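Local coordinates for anophensin (Anopheles stephensi, PDB 6XMB), which inhibits activation of the host kallikrein-kinin system by blocking reciprocal activation of factor XII and prekallikrein, and weakly inhibits the alternative complement pathway, at residues K25-H30 and D93-A98; N70-T75 and D104-L109; L62-D67 and A110-Q115. All blocks are in the same frame, centred on the assembly; numbering follows the deposited sequence.

Contact 1: residues K25-H30 and D93-A98; sequences KAFYLH and DCLEAA
Y28 touches L95 with its ring and sends its hydroxyl elsewhere. Its OH hydrogen-bonds E73 OE1 of helix 59-80. That bond ties the polar end of the residue to helix 59-80. The remainder of the contact between 25-30 and 93-98 is apolar. No hydrogen bond crosses it.

L95 serves both aromatic rings, one with each methyl. CD2 meets F27 at 3.4 Å from CE2, which is tight for two carbons. F27 CD2 is the next nearest atom, 3.8 Å from the same methyl. The methyl comes to this ring obliquely. CD1 instead lies at the rim of the Y28 ring, near its plane, 4.4 Å from Y28 CD1. This second touch is looser. The F27 ring is directed towards L95 because its CG is anti to the backbone N (chi1 -176°). L95 itself has an off-staggered chi1 of -146°, which suggests some strain in the fit. Y28 CA and L95 CA, 7.9 Å apart, are the nearest such pair.

The neighbours are mostly aromatic. Helix 59-80 brings F76 and F80 against both L95 and Y28, and Y77 meets the Y28 ring edge-to-face. One turn before Y28, K25 forms a salt bridge with E73 of the second subunit. Next to L95, C94 is disulfide-linked to C84, so the start of helix 92-116 is fastened to the loop before it.

With L95 and Y28 both buried, the chemistry implies a hydrophobic join between helices 6-49 and 92-116. Shape and apolar burial hold it, while the tyrosine hydroxyl has its hydrogen-bond partner on helix 59-80.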
# COMPACT_ATOMS: atom_id res chain seq x y z
N LYS A 25 5.50 -1.88 3.51
CA LYS A 25 4.29 -1.72 2.71
C LYS A 25 4.58 -1.92 1.23
O LYS A 25 3.76 -2.50 0.51
CB LYS A 25 3.67 -0.34 2.99
CG LYS A 25 3.06 -0.23 4.39
CD LYS A 25 2.70 1.24 4.81
CE LYS A 25 2.07 1.27 6.22
NZ LYS A 25 1.75 2.66 6.78
N ALA A 26 5.76 -1.48 0.76
CA ALA A 26 6.12 -1.69 -0.64
C ALA A 26 6.38 -3.16 -0.93
O ALA A 26 6.15 -3.62 -2.06
CB ALA A 26 7.35 -0.86 -1.01
N PHE A 27 6.88 -3.90 0.07
CA PHE A 27 7.02 -5.34 -0.05
C PHE A 27 5.65 -6.01 -0.19
O PHE A 27 5.49 -6.93 -0.99
CB PHE A 27 7.77 -5.88 1.16
CG PHE A 27 8.05 -7.33 1.09
CD1 PHE A 27 8.92 -7.85 0.15
CD2 PHE A 27 7.47 -8.20 2.00
CE1 PHE A 27 9.21 -9.20 0.09
CE2 PHE A 27 7.76 -9.58 1.94
CZ PHE A 27 8.63 -10.05 0.99
N TYR A 28 4.66 -5.57 0.61
CA TYR A 28 3.29 -6.06 0.47
C TYR A 28 2.82 -5.91 -0.97
O TYR A 28 2.27 -6.85 -1.55
CB TYR A 28 2.32 -5.30 1.42
CG TYR A 28 0.89 -5.54 0.95
CD1 TYR A 28 0.19 -6.66 1.35
CD2 TYR A 28 0.30 -4.71 -0.00
CE1 TYR A 28 -1.06 -6.93 0.86
CE2 TYR A 28 -0.92 -4.97 -0.51
CZ TYR A 28 -1.61 -6.08 -0.06
OH TYR A 28 -2.85 -6.36 -0.56
N LEU A 29 2.99 -4.72 -1.55
CA LEU A 29 2.50 -4.48 -2.90
C LEU A 29 3.15 -5.42 -3.89
O LEU A 29 2.50 -5.91 -4.82
CB LEU A 29 2.77 -3.05 -3.32
CG LEU A 29 1.72 -2.04 -2.94
CD1 LEU A 29 2.16 -0.64 -3.40
CD2 LEU A 29 0.42 -2.45 -3.59
N HIS A 30 4.46 -5.61 -3.74
CA HIS A 30 5.22 -6.47 -4.62
C HIS A 30 4.69 -7.90 -4.55
O HIS A 30 4.45 -8.53 -5.58
CB HIS A 30 6.71 -6.38 -4.25
CG HIS A 30 7.52 -7.60 -4.59
ND1 HIS A 30 7.98 -7.86 -5.86
CD2 HIS A 30 7.97 -8.61 -3.81
CE1 HIS A 30 8.68 -8.99 -5.86
NE2 HIS A 30 8.68 -9.47 -4.62
N ASP A 93 5.06 -11.73 10.13
CA ASP A 93 4.15 -12.72 10.67
C ASP A 93 2.72 -12.46 10.23
O ASP A 93 1.95 -13.41 10.05
CB ASP A 93 4.26 -12.75 12.19
CG ASP A 93 5.69 -12.94 12.66
OD1 ASP A 93 6.42 -13.77 12.06
OD2 ASP A 93 6.09 -12.25 13.62
N CYS A 94 2.35 -11.19 10.02
CA CYS A 94 1.04 -10.91 9.44
C CYS A 94 0.96 -11.41 8.00
O CYS A 94 -0.04 -12.03 7.60
CB CYS A 94 0.72 -9.42 9.52
SG CYS A 94 0.49 -8.77 11.20
N LEU A 95 2.02 -11.17 7.23
CA LEU A 95 2.10 -11.67 5.86
C LEU A 95 1.98 -13.19 5.83
O LEU A 95 1.26 -13.74 4.99
CB LEU A 95 3.41 -11.22 5.22
CG LEU A 95 3.41 -10.90 3.73
CD1 LEU A 95 2.58 -9.68 3.46
CD2 LEU A 95 4.82 -10.68 3.27
N GLU A 96 2.66 -13.88 6.75
CA GLU A 96 2.61 -15.34 6.78
C GLU A 96 1.19 -15.86 6.94
O GLU A 96 0.90 -16.99 6.51
CB GLU A 96 3.48 -15.88 7.92
N ALA A 97 0.29 -15.08 7.53
CA ALA A 97 -1.07 -15.56 7.75
C ALA A 97 -2.02 -15.20 6.61
O ALA A 97 -2.90 -16.00 6.26
CB ALA A 97 -1.60 -15.01 9.07
N ALA A 98 -1.83 -14.02 6.02
CA ALA A 98 -2.75 -13.49 5.02
C ALA A 98 -2.38 -13.84 3.60
O ALA A 98 -3.26 -13.92 2.73
CB ALA A 98 -2.84 -11.96 5.14

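Contact 2: residues N70-T75 and D104-L109; sequences NDLEST and DGLKKL
L72 and the group G105, L106 and L109 make the apolar part of this contact. L72 CD1 is the shared atom. It sits 3.7 Å from G105 C and 3.7 Å from L106 CD2. L109 CD2 comes to it as well, at 4.2 Å. The other methyl, L72 CD2, lies 4.1 Å from G105 CA. G105 has no side chain, so L72 packs directly on bare helix backbone. Its CG is anti to the carbonyl carbon (chi1 -62°), and both of its methyls reach the facing helix. L106 slides past L72 in the opposite direction. Its CB does not point at the other helix, but the end of the chain comes closer.

Hydrogen bonds form a second group, and all lie within one segment. S74 OG donates to N70 O at 2.9 Å, one helical turn back. T75 OG1 does the same to D71 O at 2.7 Å. Each carbonyl also takes its usual helical N-H, so two donors grip one oxygen. In both cases they come from opposite faces of the carbonyl plane. The S74 hydroxyl meets its carbonyl at a C=O...donor angle of 146°. These bonds satisfy the two hydroxyls on the helix itself and do not join the segments.

Charge enters through E73, which leads away from this contact. Its OE2 makes a weak, long ion pair with K25 of the second subunit.

The two segments run antiparallel, at 170°, with axes 10.3 Å apart at closest approach. They belong to helices 59-80 and 92-116, which form a helical hairpin. Helix 6-49 lies against it, with Q39 on L106 and L40 on L109.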
# COMPACT_ATOMS: atom_id res chain seq x y z
N ASN A 70 -9.85 -7.32 -7.09
CA ASN A 70 -9.85 -6.18 -6.17
C ASN A 70 -10.22 -6.59 -4.76
O ASN A 70 -9.64 -6.11 -3.78
CB ASN A 70 -10.81 -5.10 -6.66
CG ASN A 70 -10.23 -4.29 -7.78
OD1 ASN A 70 -9.06 -3.90 -7.73
ND2 ASN A 70 -11.04 -4.02 -8.81
N ASP A 71 -11.22 -7.45 -4.62
CA ASP A 71 -11.67 -7.83 -3.29
C ASP A 71 -10.64 -8.72 -2.60
O ASP A 71 -10.42 -8.59 -1.39
CB ASP A 71 -13.03 -8.51 -3.39
CG ASP A 71 -14.16 -7.50 -3.41
OD1 ASP A 71 -14.39 -6.86 -2.37
OD2 ASP A 71 -14.80 -7.31 -4.48
N LEU A 72 -10.02 -9.64 -3.34
CA LEU A 72 -8.97 -10.46 -2.75
C LEU A 72 -7.80 -9.61 -2.28
O LEU A 72 -7.25 -9.82 -1.19
CB LEU A 72 -8.49 -11.52 -3.75
CG LEU A 72 -9.55 -12.54 -4.21
CD1 LEU A 72 -9.01 -13.35 -5.38
CD2 LEU A 72 -9.97 -13.45 -3.09
N GLU A 73 -7.42 -8.60 -3.07
CA GLU A 73 -6.28 -7.76 -2.71
C GLU A 73 -6.60 -6.88 -1.51
O GLU A 73 -5.74 -6.68 -0.64
CB GLU A 73 -5.85 -6.91 -3.91
CG GLU A 73 -4.54 -6.15 -3.73
CD GLU A 73 -4.70 -4.77 -3.05
OE1 GLU A 73 -3.85 -4.44 -2.19
OE2 GLU A 73 -5.63 -4.03 -3.40
N SER A 74 -7.83 -6.33 -1.45
CA SER A 74 -8.25 -5.54 -0.29
C SER A 74 -8.21 -6.39 0.97
O SER A 74 -7.72 -5.95 2.01
CB SER A 74 -9.67 -4.97 -0.50
OG SER A 74 -9.76 -4.16 -1.66
N THR A 75 -8.71 -7.62 0.88
CA THR A 75 -8.66 -8.53 2.02
C THR A 75 -7.23 -8.90 2.41
O THR A 75 -6.94 -9.11 3.59
CB THR A 75 -9.45 -9.80 1.70
OG1 THR A 75 -10.73 -9.43 1.20
CG2 THR A 75 -9.63 -10.67 2.94
N ASP A 104 -4.31 -18.66 -2.43
CA ASP A 104 -5.36 -19.65 -2.65
C ASP A 104 -6.63 -19.02 -3.22
O ASP A 104 -7.35 -19.67 -3.99
CB ASP A 104 -5.67 -20.40 -1.35
CG ASP A 104 -6.63 -21.56 -1.56
OD1 ASP A 104 -6.22 -22.59 -2.15
OD2 ASP A 104 -7.80 -21.47 -1.11
N GLY A 105 -6.89 -17.75 -2.91
CA GLY A 105 -8.03 -17.08 -3.52
C GLY A 105 -7.84 -16.86 -5.01
O GLY A 105 -8.75 -17.13 -5.81
N LEU A 106 -6.66 -16.38 -5.41
CA LEU A 106 -6.40 -16.17 -6.82
C LEU A 106 -6.40 -17.49 -7.58
O LEU A 106 -6.81 -17.54 -8.74
CB LEU A 106 -5.05 -15.47 -7.00
CG LEU A 106 -4.85 -14.09 -6.39
CD1 LEU A 106 -3.39 -13.68 -6.51
CD2 LEU A 106 -5.74 -13.07 -7.08
N LYS A 107 -5.90 -18.55 -6.94
CA LYS A 107 -5.88 -19.87 -7.55
C LYS A 107 -7.29 -20.34 -7.87
O LYS A 107 -7.59 -20.72 -9.01
CB LYS A 107 -5.19 -20.86 -6.61
CG LYS A 107 -4.91 -22.21 -7.25
CD LYS A 107 -4.60 -23.24 -6.19
CE LYS A 107 -4.25 -24.57 -6.80
NZ LYS A 107 -4.31 -25.65 -5.77
N LYS A 108 -8.17 -20.33 -6.87
CA LYS A 108 -9.57 -20.64 -7.12
C LYS A 108 -10.14 -19.71 -8.19
O LYS A 108 -10.90 -20.15 -9.06
CB LYS A 108 -10.37 -20.56 -5.83
N LEU A 109 -9.77 -18.43 -8.17
CA LEU A 109 -10.34 -17.51 -9.15
C LEU A 109 -9.87 -17.86 -10.56
O LEU A 109 -10.63 -17.74 -11.52
CB LEU A 109 -9.99 -16.06 -8.81
CG LEU A 109 -10.32 -15.04 -9.91
CD1 LEU A 109 -11.82 -15.05 -10.21
CD2 LEU A 109 -9.89 -13.67 -9.46

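Contact 3: residues L62-D67 and A110-Q115; sequences LNKMID and AASTEQ
T113 and M65 bury the largest areas here, and they cross at about a right angle. Both branches of T113 take part. OG1 faces the start of the methionine chain, 3.8 Å from M65 CG and 4.0 Å from M65 CB. The methyl CG2 lies further along it, 3.9 Å from M65 SD. M65 leaves its helix towards T113, with CG anti to the backbone N (chi1 -173°). It then bends at chi3 (71°), and its end leads away from 110-115. The middle of the chain therefore does the touching. The CA atoms of M65 and T113 are 6.6 Å apart, the nearest pair across the segments.

The T113 hydroxyl does not bond to M65. It hydrogen-bonds L109 O, one turn back on its own helix. That bond satisfies a buried polar atom and probably favours the rotation in which CG2 meets the sulfur.

Both segments are helical. They belong to the helix 59-80 and helix 92-116 hairpin of the Aegyptin C-terminal domain. A disulfide between C61 and C116 flanks the contact. C61 comes immediately before L62, and C116 immediately after Q115, so the two helices are covalently joined right beside this packing.

K64 adds a looser touch at the solvent side. Its NZ comes to 4.2 Å from S112 OG, which is too far for a hydrogen bond. S112 OG instead makes a weak hydrogen bond to L109 O, the same carbonyl that T113 uses.

On the inner side, L44 of helix 6-49 packs on both M65 and T113. From the second subunit, V14 packs on M65, and L11 on L62.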
# COMPACT_ATOMS: atom_id res chain seq x y z
N LEU A 62 -14.49 -11.64 -17.59
CA LEU A 62 -13.34 -10.79 -17.28
C LEU A 62 -13.71 -9.74 -16.25
O LEU A 62 -12.90 -9.40 -15.38
CB LEU A 62 -12.82 -10.13 -18.55
CG LEU A 62 -12.31 -11.06 -19.65
CD1 LEU A 62 -11.99 -10.26 -20.91
CD2 LEU A 62 -11.08 -11.85 -19.19
N ASN A 63 -14.94 -9.22 -16.33
CA ASN A 63 -15.40 -8.23 -15.36
C ASN A 63 -15.49 -8.82 -13.96
O ASN A 63 -15.01 -8.22 -13.00
CB ASN A 63 -16.75 -7.66 -15.80
CG ASN A 63 -16.62 -6.75 -17.01
OD1 ASN A 63 -15.56 -6.15 -17.25
ND2 ASN A 63 -17.69 -6.65 -17.79
N LYS A 64 -16.09 -10.01 -13.83
CA LYS A 64 -16.11 -10.68 -12.53
C LYS A 64 -14.69 -10.88 -11.99
O LYS A 64 -14.44 -10.67 -10.80
CB LYS A 64 -16.84 -12.02 -12.62
CG LYS A 64 -16.80 -12.81 -11.32
CD LYS A 64 -18.08 -13.60 -11.09
CE LYS A 64 -18.08 -14.93 -11.82
NZ LYS A 64 -17.16 -15.88 -11.15
N MET A 65 -13.75 -11.29 -12.86
CA MET A 65 -12.36 -11.52 -12.44
C MET A 65 -11.73 -10.24 -11.89
O MET A 65 -11.14 -10.25 -10.80
CB MET A 65 -11.54 -12.06 -13.61
CG MET A 65 -10.13 -12.48 -13.24
SD MET A 65 -9.02 -12.62 -14.67
CE MET A 65 -8.82 -10.90 -15.10
N ILE A 66 -11.83 -9.14 -12.64
CA ILE A 66 -11.25 -7.87 -12.18
C ILE A 66 -11.78 -7.50 -10.81
O ILE A 66 -11.02 -7.21 -9.88
CB ILE A 66 -11.54 -6.75 -13.19
CG1 ILE A 66 -10.78 -6.96 -14.50
CG2 ILE A 66 -11.20 -5.40 -12.56
CD1 ILE A 66 -11.35 -6.13 -15.64
N ASP A 67 -13.11 -7.49 -10.65
CA ASP A 67 -13.62 -7.08 -9.35
C ASP A 67 -13.27 -8.09 -8.27
O ASP A 67 -13.08 -7.72 -7.11
CB ASP A 67 -15.13 -6.85 -9.44
CG ASP A 67 -15.47 -5.59 -10.20
OD1 ASP A 67 -14.95 -4.51 -9.80
OD2 ASP A 67 -16.22 -5.68 -11.20
N ALA A 110 -8.61 -18.27 -10.70
CA ALA A 110 -8.10 -18.64 -12.01
C ALA A 110 -8.85 -19.84 -12.59
O ALA A 110 -8.94 -20.00 -13.81
CB ALA A 110 -6.61 -18.94 -11.94
N ALA A 111 -9.40 -20.69 -11.72
CA ALA A 111 -10.13 -21.87 -12.17
C ALA A 111 -11.52 -21.51 -12.65
O ALA A 111 -11.93 -21.92 -13.74
CB ALA A 111 -10.21 -22.90 -11.04
N SER A 112 -12.26 -20.73 -11.86
CA SER A 112 -13.61 -20.33 -12.25
C SER A 112 -13.58 -19.37 -13.43
O SER A 112 -14.52 -19.35 -14.23
CB SER A 112 -14.33 -19.70 -11.07
OG SER A 112 -13.80 -18.42 -10.75
N THR A 113 -12.53 -18.55 -13.54
CA THR A 113 -12.37 -17.71 -14.72
C THR A 113 -12.13 -18.55 -15.96
O THR A 113 -12.65 -18.25 -17.04
CB THR A 113 -11.22 -16.72 -14.52
OG1 THR A 113 -11.40 -16.02 -13.29
CG2 THR A 113 -11.17 -15.72 -15.65
N GLU A 114 -11.32 -19.60 -15.84
CA GLU A 114 -11.13 -20.50 -16.97
C GLU A 114 -12.46 -21.06 -17.45
O GLU A 114 -12.69 -21.17 -18.66
CB GLU A 114 -10.18 -21.63 -16.59
CG GLU A 114 -8.70 -21.30 -16.73
CD GLU A 114 -7.90 -22.50 -17.21
OE1 GLU A 114 -8.54 -23.56 -17.44
OE2 GLU A 114 -6.65 -22.39 -17.38
N GLN A 115 -13.36 -21.39 -16.52
CA GLN A 115 -14.60 -22.06 -16.90
C GLN A 115 -15.56 -21.12 -17.63
O GLN A 115 -16.24 -21.56 -18.56
CB GLN A 115 -15.27 -22.67 -15.67
CG GLN A 115 -14.53 -23.88 -15.08
CD GLN A 115 -14.56 -25.13 -15.98
OE1 GLN A 115 -13.76 -25.26 -16.91
NE2 GLN A 115 -15.48 -26.05 -15.69

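Overall arrangement
The three contacts share helix 92-116. Contact 1 joins it to helix 6-49, and contacts 2 and 3 join it to helix 59-80. Along helix 92-116 they follow in the order 1, 2, 3. The centres of contact 1 and contact 2 lie about 14 Å apart. Those of contact 2 and contact 3 are about 11 Å apart. Neighbours touch, through Y28 with E73 and through L109 with M65. Contact 1 and contact 3 do not touch, with centres about 24 Å apart. Contact 1 alternates with each of the others along the chain. A disulfide lies near each end of the row, C84-C94 and C61-C116. All three contacts also touch the second subunit of the assembly, so the bundle borders the subunit interface.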